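Local coordinates for monovalent Na+/H+ antiporter subunit D (Dietzia sp. DQ12-45-1b, PDB 7D3U), which serves as a membrane subunit of the Mrp complex, a bacterial sodium/proton pump, and is a CPA3-family antiporter subunit probably related to the membrane arm of NADH dehydrogenase, at residues A[8-12]-A[118-122]; A[101-107]-A[149-153]; A[307-311]-A[329-333]. One frame throughout, in Å; residues are numbered along the deposited sequence.

Interaction 1: A[8-12]-A[118-122]; sequences TLFVA and AGVNG. With LMT (dodecyl-beta-D-maltoside), chain I.
Thr8 O takes two backbone N-H groups, from Ala12 N and from Val11 N, and Val11 is the residue that packs on Ala118 and Gly122. The bond from Val11 N is 2.9 Å long. Val11 then works as a two-pronged wedge. With CG1 anti to the backbone N (chi1 -169°), that methyl lies 3.8 Å from Ala118 O and also meets the Ala118 methyl, CG1 to CB at 4.3 Å. The other branch reaches one turn further along, CG2 standing 3.7 Å from Gly122 N.

Beside the valine, Phe10 meets Asn121 through its base: Phe10 CB is 3.9 Å from Asn121 CB. The ring and the amide plane are nearly perpendicular, at 85°. The phenyl ring itself leads away to a bound dodecyl-beta-D-maltoside, whose alkyl carbon C8 sits 4.0 Å above the ring plane, over its centre. Phe10 and Asn121 both rest on Leu84 of helix 80-101, while Leu9 packs on Phe869 of the subunit A chain. The backbones come close, with Val11 CA and Ala118 CA 4.7 Å apart. Ala118 and Gly122, four residues apart, form a small-xxx-small pair, the pattern by which transmembrane helices pack closely.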
ATOM      1  N   THR A   8      -5.343  13.914 -22.490  1.00 73.80           N
ATOM      2  CA  THR A   8      -4.180  13.042 -22.445  1.00 73.80           C
ATOM      3  C   THR A   8      -2.930  13.751 -21.948  1.00 73.80           C
ATOM      4  O   THR A   8      -1.947  13.077 -21.625  1.00 73.80           O
ATOM      5  CB  THR A   8      -3.915  12.453 -23.829  1.00 73.80           C
ATOM      6  OG1 THR A   8      -4.033  13.486 -24.813  1.00 73.80           O
ATOM      7  CG2 THR A   8      -4.916  11.359 -24.136  1.00 73.80           C
ATOM      8  N   LEU A   9      -2.941  15.083 -21.873  1.00 72.31           N
ATOM      9  CA  LEU A   9      -1.779  15.808 -21.379  1.00 72.31           C
ATOM     10  C   LEU A   9      -1.533  15.578 -19.894  1.00 72.31           C
ATOM     11  O   LEU A   9      -0.480  15.980 -19.391  1.00 72.31           O
ATOM     12  CB  LEU A   9      -1.934  17.302 -21.654  1.00 72.31           C
ATOM     13  CG  LEU A   9      -1.834  17.714 -23.122  1.00 72.31           C
ATOM     14  CD1 LEU A   9      -1.657  19.213 -23.247  1.00 72.31           C
ATOM     15  CD2 LEU A   9      -0.693  16.985 -23.803  1.00 72.31           C
ATOM     16  N   PHE A  10      -2.470  14.947 -19.186  1.00 70.33           N
ATOM     17  CA  PHE A  10      -2.192  14.505 -17.827  1.00 70.33           C
ATOM     18  C   PHE A  10      -1.170  13.380 -17.801  1.00 70.33           C
ATOM     19  O   PHE A  10      -0.506  13.184 -16.779  1.00 70.33           O
ATOM     20  CB  PHE A  10      -3.479  14.046 -17.144  1.00 70.33           C
ATOM     21  CG  PHE A  10      -4.326  15.170 -16.631  1.00 70.33           C
ATOM     22  CD1 PHE A  10      -3.904  15.939 -15.564  1.00 70.33           C
ATOM     23  CD2 PHE A  10      -5.546  15.454 -17.212  1.00 70.33           C
ATOM     24  CE1 PHE A  10      -4.681  16.970 -15.089  1.00 70.33           C
ATOM     25  CE2 PHE A  10      -6.327  16.483 -16.741  1.00 70.33           C
ATOM     26  CZ  PHE A  10      -5.895  17.242 -15.678  1.00 70.33           C
ATOM     27  N   VAL A  11      -1.033  12.644 -18.899  1.00 68.75           N
ATOM     28  CA  VAL A  11      -0.056  11.571 -18.996  1.00 68.75           C
ATOM     29  C   VAL A  11       1.100  11.921 -19.924  1.00 68.75           C
ATOM     30  O   VAL A  11       2.199  11.374 -19.750  1.00 68.75           O
ATOM     31  CB  VAL A  11      -0.728  10.257 -19.449  1.00 68.75           C
ATOM     32  CG1 VAL A  11       0.222   9.080 -19.304  1.00 68.75           C
ATOM     33  CG2 VAL A  11      -2.001  10.019 -18.662  1.00 68.75           C
ATOM     34  N   ALA A  12       0.904  12.830 -20.879  1.00 70.13           N
ATOM     35  CA  ALA A  12       1.957  13.144 -21.833  1.00 70.13           C
ATOM     36  C   ALA A  12       2.955  14.157 -21.289  1.00 70.13           C
ATOM     37  O   ALA A  12       4.140  14.090 -21.628  1.00 70.13           O
ATOM     38  CB  ALA A  12       1.349  13.666 -23.132  1.00 70.13           C
ATOM     39  N   ALA A 118       2.423  10.312 -13.739  1.00 64.89           N
ATOM     40  CA  ALA A 118       1.861   9.937 -15.030  1.00 64.89           C
ATOM     41  C   ALA A 118       1.112   8.615 -14.941  1.00 64.89           C
ATOM     42  O   ALA A 118       0.024   8.470 -15.509  1.00 64.89           O
ATOM     43  CB  ALA A 118       2.965   9.855 -16.081  1.00 64.89           C
ATOM     44  N   GLY A 119       1.678   7.639 -14.232  1.00 64.25           N
ATOM     45  CA  GLY A 119       0.985   6.373 -14.060  1.00 64.25           C
ATOM     46  C   GLY A 119      -0.321   6.520 -13.305  1.00 64.25           C
ATOM     47  O   GLY A 119      -1.320   5.882 -13.641  1.00 64.25           O
ATOM     48  N   VAL A 120      -0.335   7.373 -12.280  1.00 63.96           N
ATOM     49  CA  VAL A 120      -1.557   7.604 -11.516  1.00 63.96           C
ATOM     50  C   VAL A 120      -2.611   8.269 -12.391  1.00 63.96           C
ATOM     51  O   VAL A 120      -3.784   7.875 -12.390  1.00 63.96           O
ATOM     52  CB  VAL A 120      -1.254   8.444 -10.263  1.00 63.96           C
ATOM     53  CG1 VAL A 120      -2.531   9.018  -9.682  1.00 63.96           C
ATOM     54  CG2 VAL A 120      -0.535   7.608  -9.228  1.00 63.96           C
ATOM     55  N   ASN A 121      -2.209   9.287 -13.153  1.00 64.79           N
ATOM     56  CA  ASN A 121      -3.154   9.972 -14.027  1.00 64.79           C
ATOM     57  C   ASN A 121      -3.704   9.026 -15.084  1.00 64.79           C
ATOM     58  O   ASN A 121      -4.888   9.093 -15.435  1.00 64.79           O
ATOM     59  CB  ASN A 121      -2.488  11.179 -14.684  1.00 64.79           C
ATOM     60  CG  ASN A 121      -2.068  12.228 -13.680  1.00 64.79           C
ATOM     61  OD1 ASN A 121      -1.369  13.180 -14.022  1.00 64.79           O
ATOM     62  ND2 ASN A 121      -2.488  12.062 -12.434  1.00 64.79           N
ATOM     63  N   GLY A 122      -2.861   8.131 -15.598  1.00 64.71           N
ATOM     64  CA  GLY A 122      -3.341   7.150 -16.553  1.00 64.71           C
ATOM     65  C   GLY A 122      -4.328   6.179 -15.935  1.00 64.71           C
ATOM     66  O   GLY A 122      -5.397   5.924 -16.495  1.00 64.71           O
TER
HETATM   67  C1B LMT I 603     -17.736  24.538 -19.685  1.00 79.05           C
HETATM   68  C2B LMT I 603     -18.162  25.011 -21.083  1.00 79.05           C
HETATM   69  C3B LMT I 603     -19.463  24.308 -21.523  1.00 79.05           C
HETATM   70  C4B LMT I 603     -20.551  24.359 -20.414  1.00 79.05           C
HETATM   71  C5B LMT I 603     -19.929  23.994 -19.047  1.00 79.05           C
HETATM   72  C6B LMT I 603     -19.687  22.490 -18.946  1.00 79.05           C
HETATM   73  O1B LMT I 603     -16.607  25.243 -19.291  1.00 79.05           O
HETATM   74  O2B LMT I 603     -18.345  26.367 -21.013  1.00 79.05           O
HETATM   75  O3B LMT I 603     -19.229  23.037 -21.986  1.00 79.05           O
HETATM   76  O4' LMT I 603     -21.104  25.620 -20.338  1.00 79.05           O
HETATM   77  O5B LMT I 603     -18.760  24.719 -18.760  1.00 79.05           O
HETATM   78  O6B LMT I 603     -20.438  21.961 -17.930  1.00 79.05           O
HETATM   79  C1' LMT I 603     -12.616  24.417 -18.380  1.00 79.05           C
HETATM   80  C2' LMT I 603     -13.106  23.967 -19.780  1.00 79.05           C
HETATM   81  C3' LMT I 603     -14.502  24.535 -20.159  1.00 79.05           C
HETATM   82  C4' LMT I 603     -15.466  24.488 -18.971  1.00 79.05           C
HETATM   83  C5' LMT I 603     -14.698  25.214 -17.861  1.00 79.05           C
HETATM   84  C6' LMT I 603     -15.531  25.657 -16.689  1.00 79.05           C
HETATM   85  O1' LMT I 603     -11.689  23.532 -17.916  1.00 79.05           O
HETATM   86  O2' LMT I 603     -12.213  24.436 -20.708  1.00 79.05           O
HETATM   87  O3' LMT I 603     -15.022  23.843 -21.211  1.00 79.05           O
HETATM   88  O5' LMT I 603     -13.665  24.386 -17.431  1.00 79.05           O
HETATM   89  O6' LMT I 603     -16.654  24.876 -16.700  1.00 79.05           O
HETATM   90  C1  LMT I 603     -10.360  23.797 -18.294  1.00 79.05           C
HETATM   91  C2  LMT I 603      -9.842  22.476 -18.769  1.00 79.05           C
HETATM   92  C3  LMT I 603      -8.360  22.325 -18.827  1.00 79.05           C
HETATM   93  C4  LMT I 603      -8.077  20.937 -19.335  1.00 79.05           C
HETATM   94  C5  LMT I 603      -6.860  20.391 -18.675  1.00 79.05           C
HETATM   95  C6  LMT I 603      -6.168  19.389 -19.528  1.00 79.05           C
HETATM   96  C7  LMT I 603      -4.736  19.791 -19.710  1.00 79.05           C
HETATM   97  C8  LMT I 603      -3.912  19.115 -18.673  1.00 79.05           C
HETATM   98  C9  LMT I 603      -2.498  19.586 -18.615  1.00 79.05           C
HETATM   99  C10 LMT I 603      -1.751  18.632 -17.731  1.00 79.05           C
HETATM  100  C11 LMT I 603      -0.467  19.223 -17.253  1.00 79.05           C
HETATM  101  C12 LMT I 603       0.307  18.252 -16.431  1.00 79.05           C

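Interaction 2: A[101-107]-A[149-153]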
ATOM      1  N   ALA A 101      13.612  17.519   3.200  1.00 73.68           N
ATOM      2  CA  ALA A 101      14.081  16.413   4.029  1.00 73.68           C
ATOM      3  C   ALA A 101      15.508  16.021   3.677  1.00 73.68           C
ATOM      4  O   ALA A 101      16.346  15.828   4.564  1.00 73.68           O
ATOM      5  CB  ALA A 101      13.145  15.215   3.881  1.00 73.68           C
ATOM      6  N   GLY A 102      15.807  15.907   2.388  1.00 75.89           N
ATOM      7  CA  GLY A 102      17.104  15.423   1.964  1.00 75.89           C
ATOM      8  C   GLY A 102      17.022  14.583   0.711  1.00 75.89           C
ATOM      9  O   GLY A 102      18.027  14.379   0.026  1.00 75.89           O
ATOM     10  N   GLU A 103      15.829  14.090   0.397  1.00 76.10           N
ATOM     11  CA  GLU A 103      15.587  13.458  -0.891  1.00 76.10           C
ATOM     12  C   GLU A 103      15.426  14.556  -1.937  1.00 76.10           C
ATOM     13  O   GLU A 103      15.685  15.735  -1.678  1.00 76.10           O
ATOM     14  CB  GLU A 103      14.374  12.536  -0.819  1.00 76.10           C
ATOM     15  CG  GLU A 103      14.551  11.351   0.108  1.00 76.10           C
ATOM     16  CD  GLU A 103      13.904  11.567   1.458  1.00 76.10           C
ATOM     17  OE1 GLU A 103      13.102  12.514   1.589  1.00 76.10           O
ATOM     18  OE2 GLU A 103      14.196  10.791   2.391  1.00 76.10           O
ATOM     19  N   ALA A 104      15.041  14.177  -3.154  1.00 74.16           N
ATOM     20  CA  ALA A 104      14.848  15.066  -4.294  1.00 74.16           C
ATOM     21  C   ALA A 104      16.153  15.686  -4.760  1.00 74.16           C
ATOM     22  O   ALA A 104      16.163  16.392  -5.775  1.00 74.16           O
ATOM     23  CB  ALA A 104      13.829  16.180  -4.018  1.00 74.16           C
ATOM     24  N   TYR A 105      17.255  15.449  -4.054  1.00 76.81           N
ATOM     25  CA  TYR A 105      18.585  15.752  -4.543  1.00 76.81           C
ATOM     26  C   TYR A 105      19.332  14.507  -4.980  1.00 76.81           C
ATOM     27  O   TYR A 105      20.309  14.618  -5.724  1.00 76.81           O
ATOM     28  CB  TYR A 105      19.401  16.478  -3.466  1.00 76.81           C
ATOM     29  CG  TYR A 105      18.843  17.826  -3.077  1.00 76.81           C
ATOM     30  CD1 TYR A 105      19.025  18.934  -3.891  1.00 76.81           C
ATOM     31  CD2 TYR A 105      18.135  17.991  -1.897  1.00 76.81           C
ATOM     32  CE1 TYR A 105      18.520  20.168  -3.539  1.00 76.81           C
ATOM     33  CE2 TYR A 105      17.624  19.220  -1.537  1.00 76.81           C
ATOM     34  CZ  TYR A 105      17.818  20.304  -2.363  1.00 76.81           C
ATOM     35  OH  TYR A 105      17.312  21.532  -2.009  1.00 76.81           O
ATOM     36  N   LYS A 106      18.893  13.332  -4.538  1.00 75.19           N
ATOM     37  CA  LYS A 106      19.427  12.085  -5.051  1.00 75.19           C
ATOM     38  C   LYS A 106      19.098  11.952  -6.534  1.00 75.19           C
ATOM     39  O   LYS A 106      18.230  12.643  -7.071  1.00 75.19           O
ATOM     40  CB  LYS A 106      18.858  10.899  -4.276  1.00 75.19           C
ATOM     41  CG  LYS A 106      18.993  11.026  -2.770  1.00 75.19           C
ATOM     42  CD  LYS A 106      20.440  10.924  -2.335  1.00 75.19           C
ATOM     43  CE  LYS A 106      20.610  11.340  -0.888  1.00 75.19           C
ATOM     44  NZ  LYS A 106      20.925  12.785  -0.761  1.00 75.19           N
ATOM     45  N   ARG A 107      19.814  11.056  -7.200  1.00 75.81           N
ATOM     46  CA  ARG A 107      19.619  10.875  -8.628  1.00 75.81           C
ATOM     47  C   ARG A 107      18.234  10.317  -8.919  1.00 75.81           C
ATOM     48  O   ARG A 107      17.722   9.463  -8.189  1.00 75.81           O
ATOM     49  CB  ARG A 107      20.688   9.944  -9.193  1.00 75.81           C
ATOM     50  CG  ARG A 107      22.011  10.629  -9.462  1.00 75.81           C
ATOM     51  CD  ARG A 107      21.940  11.483 -10.710  1.00 75.81           C
ATOM     52  NE  ARG A 107      22.181  10.697 -11.914  1.00 75.81           N
ATOM     53  CZ  ARG A 107      23.341  10.660 -12.560  1.00 75.81           C
ATOM     54  NH1 ARG A 107      24.369  11.369 -12.117  1.00 75.81           N
ATOM     55  NH2 ARG A 107      23.471   9.916 -13.649  1.00 75.81           N
ATOM     56  N   ILE A 149      15.519   5.359  -2.756  1.00 74.30           N
ATOM     57  CA  ILE A 149      15.948   6.727  -2.493  1.00 74.30           C
ATOM     58  C   ILE A 149      15.791   7.012  -1.007  1.00 74.30           C
ATOM     59  O   ILE A 149      14.680   6.974  -0.467  1.00 74.30           O
ATOM     60  CB  ILE A 149      15.146   7.725  -3.335  1.00 74.30           C
ATOM     61  CG1 ILE A 149      15.405   7.500  -4.822  1.00 74.30           C
ATOM     62  CG2 ILE A 149      15.504   9.145  -2.947  1.00 74.30           C
ATOM     63  CD1 ILE A 149      16.825   7.756  -5.229  1.00 74.30           C
ATOM     64  N   THR A 150      16.902   7.301  -0.339  1.00 78.52           N
ATOM     65  CA  THR A 150      16.895   7.592   1.084  1.00 78.52           C
ATOM     66  C   THR A 150      17.574   8.932   1.329  1.00 78.52           C
ATOM     67  O   THR A 150      18.285   9.457   0.468  1.00 78.52           O
ATOM     68  CB  THR A 150      17.594   6.490   1.886  1.00 78.52           C
ATOM     69  OG1 THR A 150      16.901   5.252   1.690  1.00 78.52           O
ATOM     70  CG2 THR A 150      17.581   6.823   3.365  1.00 78.52           C
ATOM     71  N   ARG A 151      17.339   9.483   2.521  1.00 78.07           N
ATOM     72  CA  ARG A 151      17.939  10.761   2.883  1.00 78.07           C
ATOM     73  C   ARG A 151      19.460  10.697   2.857  1.00 78.07           C
ATOM     74  O   ARG A 151      20.118  11.691   2.529  1.00 78.07           O
ATOM     75  CB  ARG A 151      17.441  11.190   4.264  1.00 78.07           C
ATOM     76  CG  ARG A 151      18.203  12.342   4.891  1.00 78.07           C
ATOM     77  CD  ARG A 151      17.633  12.715   6.251  1.00 78.07           C
ATOM     78  NE  ARG A 151      17.886  11.692   7.262  1.00 78.07           N
ATOM     79  CZ  ARG A 151      17.008  10.762   7.622  1.00 78.07           C
ATOM     80  NH1 ARG A 151      17.325   9.873   8.552  1.00 78.07           N
ATOM     81  NH2 ARG A 151      15.812  10.720   7.053  1.00 78.07           N
ATOM     82  N   SER A 152      20.036   9.540   3.176  1.00 81.78           N
ATOM     83  CA  SER A 152      21.481   9.378   3.208  1.00 81.78           C
ATOM     84  C   SER A 152      22.049   8.779   1.932  1.00 81.78           C
ATOM     85  O   SER A 152      23.269   8.609   1.839  1.00 81.78           O
ATOM     86  CB  SER A 152      21.887   8.500   4.392  1.00 81.78           C
ATOM     87  OG  SER A 152      21.274   7.227   4.306  1.00 81.78           O
ATOM     88  N   GLY A 153      21.210   8.451   0.956  1.00 78.93           N
ATOM     89  CA  GLY A 153      21.681   7.887  -0.288  1.00 78.93           C
ATOM     90  C   GLY A 153      22.043   6.422  -0.236  1.00 78.93           C
ATOM     91  O   GLY A 153      22.564   5.898  -1.227  1.00 78.93           O
TER
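Lys106 and Ile149 lie alongside each other, pointing opposite ways, where two interhelical loops meet, one following helix 80-101 and the other bearing a type I beta turn from Thr150 to Gly153. Lys106 CB touches Ile149 CD1 at 3.9 Å, and the same CD1 lies 3.5 Å from Arg107 O. The lysine chain, bent at CB-CG (chi2 -69°), then runs over the turn and brings CE to 3.3 Å from Thr150 O, the carbonyl that also accepts Gly153 N to close the turn. The Ile149 CG2 branch meets both chains, 3.9 Å from Glu103 CG and near Lys106 CG as well.

The polar ends find their main partners beyond the two loops. Lys106 NZ forms a salt bridge with Asp458, and a weak hydrogen bond to Gly102 O in its own loop. Glu103 OE2 is hydrogen-bonded to Ser238; the oppositely charged guanidinium of Arg151 stays apart, Glu103 OE2 to Arg151 NH2 being 4.9 Å. In the next shell, Gly102 leaves helix 80-101 with positive phi (144°), a conformation that calls for glycine. A CB there would also run into Arg151 CG, whose chain continues so that CD lies 3.8 Å from Ala101 O.

Interaction 3: A[307-311]-A[329-333]; sequences QIGYI and YLLHH
Tyr329 sets its phenol oxygen over one face of the Tyr310 ring, toward the rim, with OH 3.4 Å from Tyr310 CD1. The ring planes differ by 27° and are offset, so little of one lies over the other; in return Tyr310 CB sits above a face of the Tyr329 ring. Gln307 comes in at the edge of that ring, its chain bent at CB-CG, and NE2 donates to Tyr329 OH at 2.9 Å with an N-H...O angle of 144°. A phenylalanine at Tyr329 would probably leave the buried amide N of Gln307 without this acceptor and freer to turn.

Gln307 CB lies over the centre of the His333 ring, 3.3 Å from its centroid, a CH-pi contact. Ile311 meets the same imidazole at its edge, CD1 to CD2 3.4 Å, while its other branch packs CG2 on Leu330 CB at 3.6 Å. The axes of segments 307-311 and 329-333 run antiparallel at 154°, 9.8 Å apart at closest approach. This is packing of successive membrane helices, in the family region shared with NADH:quinone oxidoreductase. Around them, helix 249-263 lays Lys251 against His333, helix 387-401 touches both tyrosines, and helix 80-101 reaches Leu330 through Met83.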
ATOM      1  N   GLN A 307      -8.444   2.529   7.659  1.00 68.43           N
ATOM      2  CA  GLN A 307      -9.167   3.551   6.914  1.00 68.43           C
ATOM      3  C   GLN A 307      -9.492   3.090   5.499  1.00 68.43           C
ATOM      4  O   GLN A 307     -10.479   3.548   4.915  1.00 68.43           O
ATOM      5  CB  GLN A 307      -8.371   4.852   6.883  1.00 68.43           C
ATOM      6  CG  GLN A 307      -8.051   5.414   8.255  1.00 68.43           C
ATOM      7  CD  GLN A 307      -9.289   5.731   9.062  1.00 68.43           C
ATOM      8  OE1 GLN A 307      -9.538   5.123  10.102  1.00 68.43           O
ATOM      9  NE2 GLN A 307     -10.068   6.696   8.596  1.00 68.43           N
ATOM     10  N   ILE A 308      -8.680   2.201   4.925  1.00 68.25           N
ATOM     11  CA  ILE A 308      -9.033   1.595   3.647  1.00 68.25           C
ATOM     12  C   ILE A 308     -10.278   0.740   3.806  1.00 68.25           C
ATOM     13  O   ILE A 308     -11.171   0.746   2.951  1.00 68.25           O
ATOM     14  CB  ILE A 308      -7.850   0.779   3.096  1.00 68.25           C
ATOM     15  CG1 ILE A 308      -6.825   1.705   2.446  1.00 68.25           C
ATOM     16  CG2 ILE A 308      -8.335  -0.254   2.101  1.00 68.25           C
ATOM     17  CD1 ILE A 308      -7.411   2.605   1.396  1.00 68.25           C
ATOM     18  N   GLY A 309     -10.358  -0.007   4.906  1.00 68.10           N
ATOM     19  CA  GLY A 309     -11.594  -0.710   5.212  1.00 68.10           C
ATOM     20  C   GLY A 309     -12.763   0.239   5.390  1.00 68.10           C
ATOM     21  O   GLY A 309     -13.899  -0.083   5.034  1.00 68.10           O
ATOM     22  N   TYR A 310     -12.499   1.417   5.955  1.00 68.60           N
ATOM     23  CA  TYR A 310     -13.539   2.434   6.100  1.00 68.60           C
ATOM     24  C   TYR A 310     -14.053   2.897   4.743  1.00 68.60           C
ATOM     25  O   TYR A 310     -15.265   2.972   4.517  1.00 68.60           O
ATOM     26  CB  TYR A 310     -12.998   3.629   6.883  1.00 68.60           C
ATOM     27  CG  TYR A 310     -13.386   3.673   8.338  1.00 68.60           C
ATOM     28  CD1 TYR A 310     -14.571   4.265   8.740  1.00 68.60           C
ATOM     29  CD2 TYR A 310     -12.553   3.146   9.312  1.00 68.60           C
ATOM     30  CE1 TYR A 310     -14.924   4.316  10.067  1.00 68.60           C
ATOM     31  CE2 TYR A 310     -12.897   3.195  10.640  1.00 68.60           C
ATOM     32  CZ  TYR A 310     -14.083   3.779  11.013  1.00 68.60           C
ATOM     33  OH  TYR A 310     -14.427   3.826  12.342  1.00 68.60           O
ATOM     34  N   ILE A 311     -13.137   3.231   3.834  1.00 66.46           N
ATOM     35  CA  ILE A 311     -13.525   3.787   2.540  1.00 66.46           C
ATOM     36  C   ILE A 311     -14.300   2.760   1.728  1.00 66.46           C
ATOM     37  O   ILE A 311     -15.400   3.034   1.235  1.00 66.46           O
ATOM     38  CB  ILE A 311     -12.287   4.279   1.773  1.00 66.46           C
ATOM     39  CG1 ILE A 311     -11.557   5.354   2.569  1.00 66.46           C
ATOM     40  CG2 ILE A 311     -12.691   4.811   0.422  1.00 66.46           C
ATOM     41  CD1 ILE A 311     -10.181   5.638   2.051  1.00 66.46           C
ATOM     42  N   TYR A 329     -14.933  10.110   2.098  1.00 67.27           N
ATOM     43  CA  TYR A 329     -13.977   9.501   3.010  1.00 67.27           C
ATOM     44  C   TYR A 329     -12.654   9.229   2.315  1.00 67.27           C
ATOM     45  O   TYR A 329     -11.593   9.416   2.909  1.00 67.27           O
ATOM     46  CB  TYR A 329     -14.551   8.211   3.590  1.00 67.27           C
ATOM     47  CG  TYR A 329     -14.118   7.946   5.009  1.00 67.27           C
ATOM     48  CD1 TYR A 329     -12.777   7.856   5.338  1.00 67.27           C
ATOM     49  CD2 TYR A 329     -15.052   7.784   6.020  1.00 67.27           C
ATOM     50  CE1 TYR A 329     -12.376   7.616   6.630  1.00 67.27           C
ATOM     51  CE2 TYR A 329     -14.661   7.543   7.316  1.00 67.27           C
ATOM     52  CZ  TYR A 329     -13.322   7.460   7.616  1.00 67.27           C
ATOM     53  OH  TYR A 329     -12.925   7.219   8.911  1.00 67.27           O
ATOM     54  N   LEU A 330     -12.696   8.789   1.060  1.00 66.61           N
ATOM     55  CA  LEU A 330     -11.468   8.581   0.302  1.00 66.61           C
ATOM     56  C   LEU A 330     -10.684   9.881   0.171  1.00 66.61           C
ATOM     57  O   LEU A 330      -9.490   9.947   0.505  1.00 66.61           O
ATOM     58  CB  LEU A 330     -11.813   8.013  -1.074  1.00 66.61           C
ATOM     59  CG  LEU A 330     -10.691   7.682  -2.052  1.00 66.61           C
ATOM     60  CD1 LEU A 330      -9.809   6.603  -1.479  1.00 66.61           C
ATOM     61  CD2 LEU A 330     -11.281   7.239  -3.373  1.00 66.61           C
ATOM     62  N   LEU A 331     -11.351  10.933  -0.311  1.00 67.56           N
ATOM     63  CA  LEU A 331     -10.668  12.200  -0.549  1.00 67.56           C
ATOM     64  C   LEU A 331     -10.174  12.833   0.745  1.00 67.56           C
ATOM     65  O   LEU A 331      -9.137  13.502   0.746  1.00 67.56           O
ATOM     66  CB  LEU A 331     -11.590  13.163  -1.288  1.00 67.56           C
ATOM     67  CG  LEU A 331     -12.142  12.619  -2.601  1.00 67.56           C
ATOM     68  CD1 LEU A 331     -13.138  13.591  -3.191  1.00 67.56           C
ATOM     69  CD2 LEU A 331     -11.013  12.352  -3.573  1.00 67.56           C
ATOM     70  N   HIS A 332     -10.896  12.640   1.849  1.00 68.82           N
ATOM     71  CA  HIS A 332     -10.430  13.164   3.126  1.00 68.82           C
ATOM     72  C   HIS A 332      -9.284  12.335   3.686  1.00 68.82           C
ATOM     73  O   HIS A 332      -8.300  12.889   4.193  1.00 68.82           O
ATOM     74  CB  HIS A 332     -11.580  13.208   4.126  1.00 68.82           C
ATOM     75  CG  HIS A 332     -11.214  12.680   5.476  1.00 68.82           C
ATOM     76  ND1 HIS A 332     -10.567  13.441   6.423  1.00 68.82           N
ATOM     77  CD2 HIS A 332     -11.404  11.462   6.035  1.00 68.82           C
ATOM     78  CE1 HIS A 332     -10.367  12.713   7.507  1.00 68.82           C
ATOM     79  NE2 HIS A 332     -10.871  11.510   7.301  1.00 68.82           N
ATOM     80  N   HIS A 333      -9.389  11.009   3.612  1.00 68.51           N
ATOM     81  CA  HIS A 333      -8.424  10.156   4.282  1.00 68.51           C
ATOM     82  C   HIS A 333      -7.081  10.164   3.581  1.00 68.51           C
ATOM     83  O   HIS A 333      -6.051  10.075   4.249  1.00 68.51           O
ATOM     84  CB  HIS A 333      -8.931   8.722   4.376  1.00 68.51           C
ATOM     85  CG  HIS A 333      -7.835   7.720   4.551  1.00 68.51           C
ATOM     86  ND1 HIS A 333      -6.922   7.796   5.580  1.00 68.51           N
ATOM     87  CD2 HIS A 333      -7.488   6.638   3.819  1.00 68.51           C
ATOM     88  CE1 HIS A 333      -6.065   6.796   5.477  1.00 68.51           C
ATOM     89  NE2 HIS A 333      -6.388   6.077   4.418  1.00 68.51           N
TER

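The three contacts illustrate how one helical membrane subunit is held together at separate places. Their centres stand about 25 Å (1 to 2), 24 Å (1 to 3) and 30 Å (2 to 3) apart, and none touches another. Along the chain interactions 1 and 2 alternate, since 101-107 lies between 8-12 and 118-122 and leads into helix 109-125; interaction 3 follows both, joining the successive helices 296-316 and 320-350. Helix 80-101 is common to all: it packs on interaction 1 through Leu84 and on interaction 3 through Met83, and runs out into interaction 2. Interactions 1 and 2 also border subunit A, whereas no other protein chain touches the segments of interaction 3.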